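Local coordinates for protein AdeR (Acinetobacter baumannii, PDB 5X5L) that is a two-component response regulator whose C-terminal DNA-binding domain, the part in this structure, recognises an intercistronic DNA region and probably regulates transcription, at residues K6-D11 against F86-N91; N29-E34 against R77-E82. All coordinates share one frame; numbering follows the deposited sequence.

From the N terminus, the chain passes through strand 8-11 of the N-terminal sheet, the first side of contact 1, and reaches residues 29-34 at the start of helix 32-41, the first side of contact 2. It returns to this point with the last turns of helix 66-81, where contact 2 closes, and only then does 86-91 close contact 1. Contact 2 is thus nested inside the loop of contact 1. The two lie side by side: Arg77 NH2 is 2.8 Å from Leu89 O, a probable hydrogen bond, and Leu80 packs on both Ile8 and Leu89. Together they tie the N-terminal sheet, the helical core and the loop leading into the C-terminal hairpin.

Contact 1. Residues K6-D11 against F86-N91; sequences KNIEID and FQMLIN. With nucleotides of chain I.
Lys6 meets Met88 through its backbone: the carbonyl O of Lys6 lies 3.8 Å from Met88 CE, a van der Waals contact with the methyl at the end of the thioether chain. The lysine side chain touches Asp100, near the C-terminal end of the modelled chain.

Two residues further on, at the start of strand 8-11, Ile8 makes the apolar part of the contact. Its CD1 methyl and the CE methyl of Met88 approach tip to tip at 3.7 Å, with Met88 SD slightly farther from CD1, at 4.1 Å. Ile8 extends CG1 on the side away from its carbonyl carbon (chi1 -68°), and CD1 continues outward from the strand. Met88 comes from the other side with a chain that bends at chi2 (-77°) before straightening, which brings its methyl against both Ile8 CD1 and, at about a right angle to that contact, the Lys6 carbonyl O. Ile8 and Met88 are both buried, and Ile8 also rests on Ile19 of the adjacent strand.

Ile10 continues along the strand to pack on Tyr35, Ile38 and Ser39 of helix 32-41. Beyond Met88, Leu89 fits among Val73, Leu76 and Leu80 of helix 66-81, and Asn91 ND2 gives a weak hydrogen bond of 3.3 Å to OP1 of DG5 of chain I. A four-stranded N-terminal sheet packed against a helical core that leads into a DNA-touching C-terminal hairpin, the wing, is characteristic of the OmpR/PhoB-type winged-helix domain.

Contact 2. Residues N29-E34 against R77-E82; sequences NLTLTE and RKKLEE. With nucleotides of chain J; nucleotides of chain I.
Lys79 and Glu34 form the salt bridge of this contact, with Lys79 NZ 2.6 Å from Glu34 OE1 and using the syn lone pair of OE1, the one on the same side as OE2. The two side chains cross at about a right angle. Lys79 is extended beyond CG, and this reach carries its ammonium group from helix 66-81 across to the first turn of helix 32-41 and the chain just before it.

Hydrogen bonds fix both ends of the bridge. Lys79 NZ also donates to Asn29 O, at 3.0 Å and in the carbonyl plane, with a C=O...N angle of 153°. Glu34 OE1 takes a second bond from Thr31 N, which arrives from above the carboxylate, 50° out of its plane. In return Glu34 N donates to Thr31 OG1 at 3.0 Å. This reciprocal pair is a capping box at the N terminus of helix 32-41, so one carboxylate oxygen serves both the helix cap and the interhelical salt bridge.

The cap also meets the DNA backbone. The Thr31 hydroxyl donates to OP2 of DT15 of chain J at 3.1 Å, while Thr33 N donates to OP1 of the same phosphate at 2.8 Å; the helix N terminus would probably favour an anion here. At a separate site on the other strand, OP1 of DT6 of chain I lies oblique to the Arg77 guanidinium, and Arg77 NH1 forms a salt bridge with another phosphate.

Apolar packing completes the surroundings: Leu30 lies against Leu76 of helix 66-81 and Val17 of strand 16-19, and Leu80 touches Ile19 of that strand. The start of helix 32-41 is thus joined to the end of the recognition helix, 66-81, beside the N-terminal sheet.

Contact 1. Residues K6-D11 against F86-N91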
loop_
_atom_site.group_PDB
_atom_site.type_symbol
_atom_site.label_atom_id
_atom_site.label_comp_id
_atom_site.label_asym_id
_atom_site.label_seq_id
_atom_site.Cartn_x
_atom_site.Cartn_y
_atom_site.Cartn_z
ATOM N N LYS C 6 21.270 13.505 8.257
ATOM C CA LYS C 6 21.267 14.869 8.800
ATOM C C LYS C 6 19.934 15.581 8.594
ATOM O O LYS C 6 19.798 16.446 7.721
ATOM C CB LYS C 6 22.418 15.682 8.197
ATOM C CG LYS C 6 22.688 17.045 8.814
ATOM C CD LYS C 6 23.775 17.797 8.045
ATOM C CE LYS C 6 25.183 17.227 8.240
ATOM N NZ LYS C 6 25.656 17.354 9.645
ATOM N N ASN C 7 18.930 15.176 9.374
ATOM C CA ASN C 7 17.621 15.847 9.407
ATOM C C ASN C 7 16.730 15.663 8.135
ATOM O O ASN C 7 15.700 16.319 7.976
ATOM C CB ASN C 7 17.812 17.343 9.862
ATOM C CG ASN C 7 16.534 18.094 9.999
ATOM O OD1 ASN C 7 15.815 17.948 10.988
ATOM N ND2 ASN C 7 16.268 19.006 9.062
ATOM N N ILE C 8 17.107 14.715 7.252
ATOM C CA ILE C 8 16.312 14.337 6.069
ATOM C C ILE C 8 16.102 12.825 6.095
ATOM O O ILE C 8 17.056 12.053 5.916
ATOM C CB ILE C 8 17.007 14.728 4.742
ATOM C CG1 ILE C 8 17.038 16.257 4.615
ATOM C CG2 ILE C 8 16.300 14.081 3.539
ATOM C CD1 ILE C 8 17.567 16.805 3.308
ATOM N N GLU C 9 14.851 12.408 6.277
ATOM C CA GLU C 9 14.479 10.995 6.289
ATOM C C GLU C 9 13.683 10.679 5.028
ATOM O O GLU C 9 12.781 11.424 4.662
ATOM C CB GLU C 9 13.659 10.690 7.548
ATOM C CG GLU C 9 13.274 9.232 7.717
ATOM C CD GLU C 9 12.726 8.894 9.085
ATOM O OE1 GLU C 9 12.758 9.726 10.012
ATOM O OE2 GLU C 9 12.243 7.762 9.245
ATOM N N ILE C 10 14.041 9.583 4.370
ATOM C CA ILE C 10 13.293 9.046 3.232
ATOM C C ILE C 10 12.816 7.647 3.603
ATOM O O ILE C 10 13.629 6.758 3.842
ATOM C CB ILE C 10 14.160 8.983 1.958
ATOM C CG1 ILE C 10 14.630 10.390 1.577
ATOM C CG2 ILE C 10 13.396 8.299 0.823
ATOM C CD1 ILE C 10 15.615 10.415 0.431
ATOM N N ASP C 11 11.500 7.480 3.687
ATOM C CA ASP C 11 10.871 6.171 3.850
ATOM C C ASP C 11 10.566 5.653 2.446
ATOM O O ASP C 11 9.698 6.195 1.747
ATOM C CB ASP C 11 9.588 6.296 4.677
ATOM C CG ASP C 11 8.928 4.955 4.970
ATOM O OD1 ASP C 11 9.439 3.895 4.530
ATOM O OD2 ASP C 11 7.868 4.982 5.657
ATOM N N PHE C 86 18.414 25.318 4.120
ATOM C CA PHE C 86 19.096 26.178 3.155
ATOM C C PHE C 86 20.442 25.647 2.618
ATOM O O PHE C 86 20.673 25.761 1.402
ATOM C CB PHE C 86 19.214 27.561 3.764
ATOM C CG PHE C 86 17.907 28.309 3.718
ATOM C CD1 PHE C 86 16.975 28.192 4.756
ATOM C CD2 PHE C 86 17.569 29.091 2.596
ATOM C CE1 PHE C 86 15.772 28.862 4.690
ATOM C CE2 PHE C 86 16.363 29.758 2.542
ATOM C CZ PHE C 86 15.461 29.648 3.581
ATOM N N GLN C 87 21.189 25.022 3.470
ATOM C CA GLN C 87 22.545 24.575 3.093
ATOM C C GLN C 87 22.575 23.258 2.338
ATOM O O GLN C 87 23.675 22.617 2.337
ATOM C CB GLN C 87 23.441 24.567 4.337
ATOM C CG GLN C 87 23.658 25.959 4.969
ATOM C CD GLN C 87 24.445 25.886 6.273
ATOM O OE1 GLN C 87 25.374 25.086 6.379
ATOM N NE2 GLN C 87 24.080 26.715 7.272
ATOM N N MET C 88 21.506 22.810 1.674
ATOM C CA MET C 88 21.517 21.589 0.878
ATOM C C MET C 88 21.583 21.925 -0.609
ATOM O O MET C 88 21.371 23.042 -1.005
ATOM C CB MET C 88 20.255 20.762 1.162
ATOM C CG MET C 88 20.143 20.205 2.553
ATOM S SD MET C 88 21.109 18.764 2.993
ATOM C CE MET C 88 20.536 18.585 4.673
ATOM N N LEU C 89 21.782 20.931 -1.463
ATOM C CA LEU C 89 21.791 21.099 -2.932
ATOM C C LEU C 89 22.744 22.150 -3.506
ATOM O O LEU C 89 22.366 22.947 -4.368
ATOM C CB LEU C 89 20.363 21.262 -3.488
ATOM C CG LEU C 89 19.516 19.976 -3.377
ATOM C CD1 LEU C 89 18.080 20.243 -3.769
ATOM C CD2 LEU C 89 20.035 18.896 -4.292
ATOM N N ILE C 90 23.985 22.138 -3.036
ATOM C CA ILE C 90 25.026 23.065 -3.519
ATOM C C ILE C 90 25.487 22.692 -4.923
ATOM O O ILE C 90 25.831 21.552 -5.191
ATOM C CB ILE C 90 26.231 23.123 -2.548
ATOM C CG1 ILE C 90 25.813 23.938 -1.310
ATOM C CG2 ILE C 90 27.410 23.833 -3.146
ATOM C CD1 ILE C 90 25.114 23.168 -0.267
ATOM N N ASN C 91 25.530 23.693 -5.780
ATOM C CA ASN C 91 26.069 23.551 -7.131
ATOM C C ASN C 91 27.598 23.566 -7.028
ATOM O O ASN C 91 28.154 24.322 -6.238
ATOM C CB ASN C 91 25.553 24.669 -8.048
ATOM C CG ASN C 91 26.537 25.029 -9.152
ATOM O OD1 ASN C 91 27.309 25.965 -9.002
ATOM N ND2 ASN C 91 26.684 24.152 -10.152
ATOM P P DG I 5 27.326 25.596 -14.201
ATOM O OP1 DG I 5 27.746 24.496 -13.302
ATOM O OP2 DG I 5 26.803 25.279 -15.555
ATOM O "O5'" DG I 5 26.289 26.464 -13.366
ATOM C "C5'" DG I 5 26.672 27.015 -12.093
ATOM C "C4'" DG I 5 25.480 27.577 -11.354
ATOM O "O4'" DG I 5 25.013 28.758 -12.045
ATOM C "C3'" DG I 5 24.256 26.664 -11.212
ATOM O "O3'" DG I 5 23.732 26.842 -9.888
ATOM C "C2'" DG I 5 23.343 27.134 -12.332
ATOM C "C1'" DG I 5 23.641 28.619 -12.381
ATOM N N9 DG I 5 23.437 29.266 -13.674
ATOM C C8 DG I 5 23.950 28.899 -14.898
ATOM N N7 DG I 5 23.600 29.707 -15.865
ATOM C C5 DG I 5 22.835 30.679 -15.237
ATOM C C6 DG I 5 22.191 31.827 -15.769
ATOM O O6 DG I 5 22.165 32.227 -16.941
ATOM N N1 DG I 5 21.517 32.538 -14.778
ATOM C C2 DG I 5 21.476 32.191 -13.446
ATOM N N2 DG I 5 20.777 33.006 -12.639
ATOM N N3 DG I 5 22.076 31.127 -12.938
ATOM C C4 DG I 5 22.734 30.424 -13.884
#

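Contact 2. Residues N29-E34 against R77-E82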
loop_
_atom_site.group_PDB
_atom_site.type_symbol
_atom_site.label_atom_id
_atom_site.label_comp_id
_atom_site.label_asym_id
_atom_site.label_seq_id
_atom_site.Cartn_x
_atom_site.Cartn_y
_atom_site.Cartn_z
ATOM N N ASN C 29 5.987 17.493 -0.272
ATOM C CA ASN C 29 5.235 17.162 -1.476
ATOM C C ASN C 29 6.207 17.230 -2.650
ATOM O O ASN C 29 6.338 18.266 -3.303
ATOM C CB ASN C 29 4.050 18.129 -1.652
ATOM C CG ASN C 29 3.036 17.647 -2.679
ATOM O OD1 ASN C 29 3.418 17.180 -3.774
ATOM N ND2 ASN C 29 1.712 17.797 -2.343
ATOM N N LEU C 30 6.874 16.107 -2.912
ATOM C CA LEU C 30 7.786 15.989 -4.028
ATOM C C LEU C 30 7.121 15.355 -5.242
ATOM O O LEU C 30 6.272 14.518 -5.106
ATOM C CB LEU C 30 9.002 15.155 -3.613
ATOM C CG LEU C 30 10.064 16.002 -2.870
ATOM C CD1 LEU C 30 9.589 16.535 -1.575
ATOM C CD2 LEU C 30 11.375 15.241 -2.716
ATOM N N THR C 31 7.635 15.740 -6.394
ATOM C CA THR C 31 7.288 15.122 -7.655
ATOM C C THR C 31 8.106 13.819 -7.736
ATOM O O THR C 31 9.017 13.615 -6.935
ATOM C CB THR C 31 7.654 16.041 -8.848
ATOM O OG1 THR C 31 9.058 16.000 -9.061
ATOM C CG2 THR C 31 7.153 17.480 -8.690
ATOM N N LEU C 32 7.786 12.948 -8.691
ATOM C CA LEU C 32 8.536 11.702 -8.882
ATOM C C LEU C 32 10.000 11.964 -9.220
ATOM O O LEU C 32 10.881 11.356 -8.617
ATOM C CB LEU C 32 7.905 10.830 -9.970
ATOM C CG LEU C 32 8.541 9.447 -10.179
ATOM C CD1 LEU C 32 8.390 8.576 -8.941
ATOM C CD2 LEU C 32 7.906 8.743 -11.365
ATOM N N THR C 33 10.256 12.852 -10.183
ATOM C CA THR C 33 11.625 13.262 -10.510
ATOM C C THR C 33 12.361 13.776 -9.276
ATOM O O THR C 33 13.462 13.334 -8.978
ATOM C CB THR C 33 11.650 14.350 -11.603
ATOM O OG1 THR C 33 10.977 13.836 -12.751
ATOM C CG2 THR C 33 13.085 14.709 -11.967
ATOM N N GLU C 34 11.722 14.702 -8.563
ATOM C CA GLU C 34 12.264 15.284 -7.326
ATOM C C GLU C 34 12.564 14.220 -6.256
ATOM O O GLU C 34 13.589 14.290 -5.584
ATOM C CB GLU C 34 11.318 16.353 -6.776
ATOM C CG GLU C 34 11.267 17.630 -7.613
ATOM C CD GLU C 34 10.066 18.538 -7.322
ATOM O OE1 GLU C 34 9.288 18.270 -6.377
ATOM O OE2 GLU C 34 9.896 19.540 -8.052
ATOM N N ARG C 77 15.056 22.233 -4.368
ATOM C CA ARG C 77 15.730 23.116 -3.403
ATOM C C ARG C 77 14.738 24.048 -2.738
ATOM O O ARG C 77 14.752 24.181 -1.514
ATOM C CB ARG C 77 16.855 23.934 -4.063
ATOM C CG ARG C 77 17.582 24.908 -3.149
ATOM C CD ARG C 77 18.630 25.754 -3.867
ATOM N NE ARG C 77 19.651 24.962 -4.558
ATOM C CZ ARG C 77 19.829 24.879 -5.882
ATOM N NH1 ARG C 77 19.064 25.547 -6.748
ATOM N NH2 ARG C 77 20.817 24.114 -6.355
ATOM N N LYS C 78 13.872 24.679 -3.538
ATOM C CA LYS C 78 12.860 25.581 -2.997
ATOM C C LYS C 78 11.997 24.872 -1.951
ATOM O O LYS C 78 11.766 25.413 -0.869
ATOM C CB LYS C 78 11.995 26.175 -4.115
ATOM C CG LYS C 78 10.916 27.152 -3.665
ATOM C CD LYS C 78 11.492 28.386 -2.961
ATOM C CE LYS C 78 10.599 28.890 -1.835
ATOM N NZ LYS C 78 9.377 29.587 -2.343
ATOM N N LYS C 79 11.566 23.652 -2.259
ATOM C CA LYS C 79 10.770 22.861 -1.315
ATOM C C LYS C 79 11.534 22.547 -0.021
ATOM O O LYS C 79 10.940 22.548 1.059
ATOM C CB LYS C 79 10.242 21.583 -1.980
ATOM C CG LYS C 79 9.151 21.884 -3.002
ATOM C CD LYS C 79 8.745 20.658 -3.793
ATOM C CE LYS C 79 7.723 21.000 -4.864
ATOM N NZ LYS C 79 7.332 19.826 -5.686
ATOM N N LEU C 80 12.839 22.305 -0.121
ATOM C CA LEU C 80 13.677 22.157 1.070
ATOM C C LEU C 80 13.793 23.456 1.868
ATOM O O LEU C 80 13.725 23.414 3.101
ATOM C CB LEU C 80 15.071 21.628 0.708
ATOM C CG LEU C 80 15.132 20.180 0.221
ATOM C CD1 LEU C 80 16.453 19.850 -0.427
ATOM C CD2 LEU C 80 14.933 19.248 1.382
ATOM N N GLU C 81 13.948 24.596 1.187
ATOM C CA GLU C 81 14.113 25.887 1.885
ATOM C C GLU C 81 12.856 26.316 2.641
ATOM O O GLU C 81 12.974 26.894 3.726
ATOM C CB GLU C 81 14.558 27.024 0.944
ATOM C CG GLU C 81 15.882 26.846 0.216
ATOM C CD GLU C 81 16.100 27.868 -0.900
ATOM O OE1 GLU C 81 15.209 28.702 -1.197
ATOM O OE2 GLU C 81 17.203 27.864 -1.474
ATOM N N GLU C 82 11.664 26.023 2.095
ATOM C CA GLU C 82 10.405 26.322 2.809
ATOM C C GLU C 82 10.179 25.485 4.084
ATOM O O GLU C 82 9.287 25.812 4.866
ATOM C CB GLU C 82 9.161 26.299 1.891
ATOM C CG GLU C 82 8.942 25.056 1.057
ATOM C CD GLU C 82 7.541 25.014 0.401
ATOM O OE1 GLU C 82 6.761 26.008 0.440
ATOM O OE2 GLU C 82 7.216 23.960 -0.173
ATOM P P DT J 15 8.184 15.405 -12.632
ATOM O OP1 DT J 15 8.551 14.176 -11.892
ATOM O OP2 DT J 15 8.429 16.731 -12.012
ATOM O "O5'" DT J 15 8.889 15.336 -14.057
ATOM C "C5'" DT J 15 8.357 14.511 -15.107
ATOM C "C4'" DT J 15 8.444 15.263 -16.412
ATOM O "O4'" DT J 15 7.511 16.365 -16.413
ATOM C "C3'" DT J 15 9.822 15.876 -16.661
ATOM O "O3'" DT J 15 10.394 15.323 -17.843
ATOM C "C2'" DT J 15 9.556 17.364 -16.807
ATOM C "C1'" DT J 15 8.086 17.419 -17.157
ATOM N N1 DT J 15 7.373 18.669 -16.801
ATOM C C2 DT J 15 6.768 19.404 -17.799
ATOM O O2 DT J 15 6.821 19.097 -18.978
ATOM N N3 DT J 15 6.101 20.523 -17.363
ATOM C C4 DT J 15 5.982 20.969 -16.059
ATOM O O4 DT J 15 5.349 21.994 -15.819
ATOM C C5 DT J 15 6.632 20.146 -15.063
ATOM C C7 DT J 15 6.565 20.554 -13.624
ATOM C C6 DT J 15 7.284 19.051 -15.478
ATOM P P DT I 6 22.309 26.252 -9.468
ATOM O OP1 DT I 6 22.356 25.883 -8.033
ATOM O OP2 DT I 6 21.909 25.240 -10.465
ATOM O "O5'" DT I 6 21.356 27.517 -9.598
ATOM C "C5'" DT I 6 21.513 28.637 -8.718
ATOM C "C4'" DT I 6 20.310 29.543 -8.811
ATOM O "O4'" DT I 6 20.205 30.087 -10.147
ATOM C "C3'" DT I 6 18.980 28.861 -8.520
ATOM O "O3'" DT I 6 18.293 29.655 -7.547
ATOM C "C2'" DT I 6 18.301 28.783 -9.878
ATOM C "C1'" DT I 6 18.881 29.960 -10.632
ATOM N N1 DT I 6 18.960 29.864 -12.116
ATOM C C2 DT I 6 18.381 30.856 -12.884
ATOM O O2 DT I 6 17.734 31.778 -12.413
ATOM N N3 DT I 6 18.569 30.716 -14.236
ATOM C C4 DT I 6 19.275 29.725 -14.883
ATOM O O4 DT I 6 19.355 29.734 -16.108
ATOM C C5 DT I 6 19.870 28.727 -14.022
ATOM C C7 DT I 6 20.642 27.605 -14.642
ATOM C C6 DT I 6 19.694 28.850 -12.697
#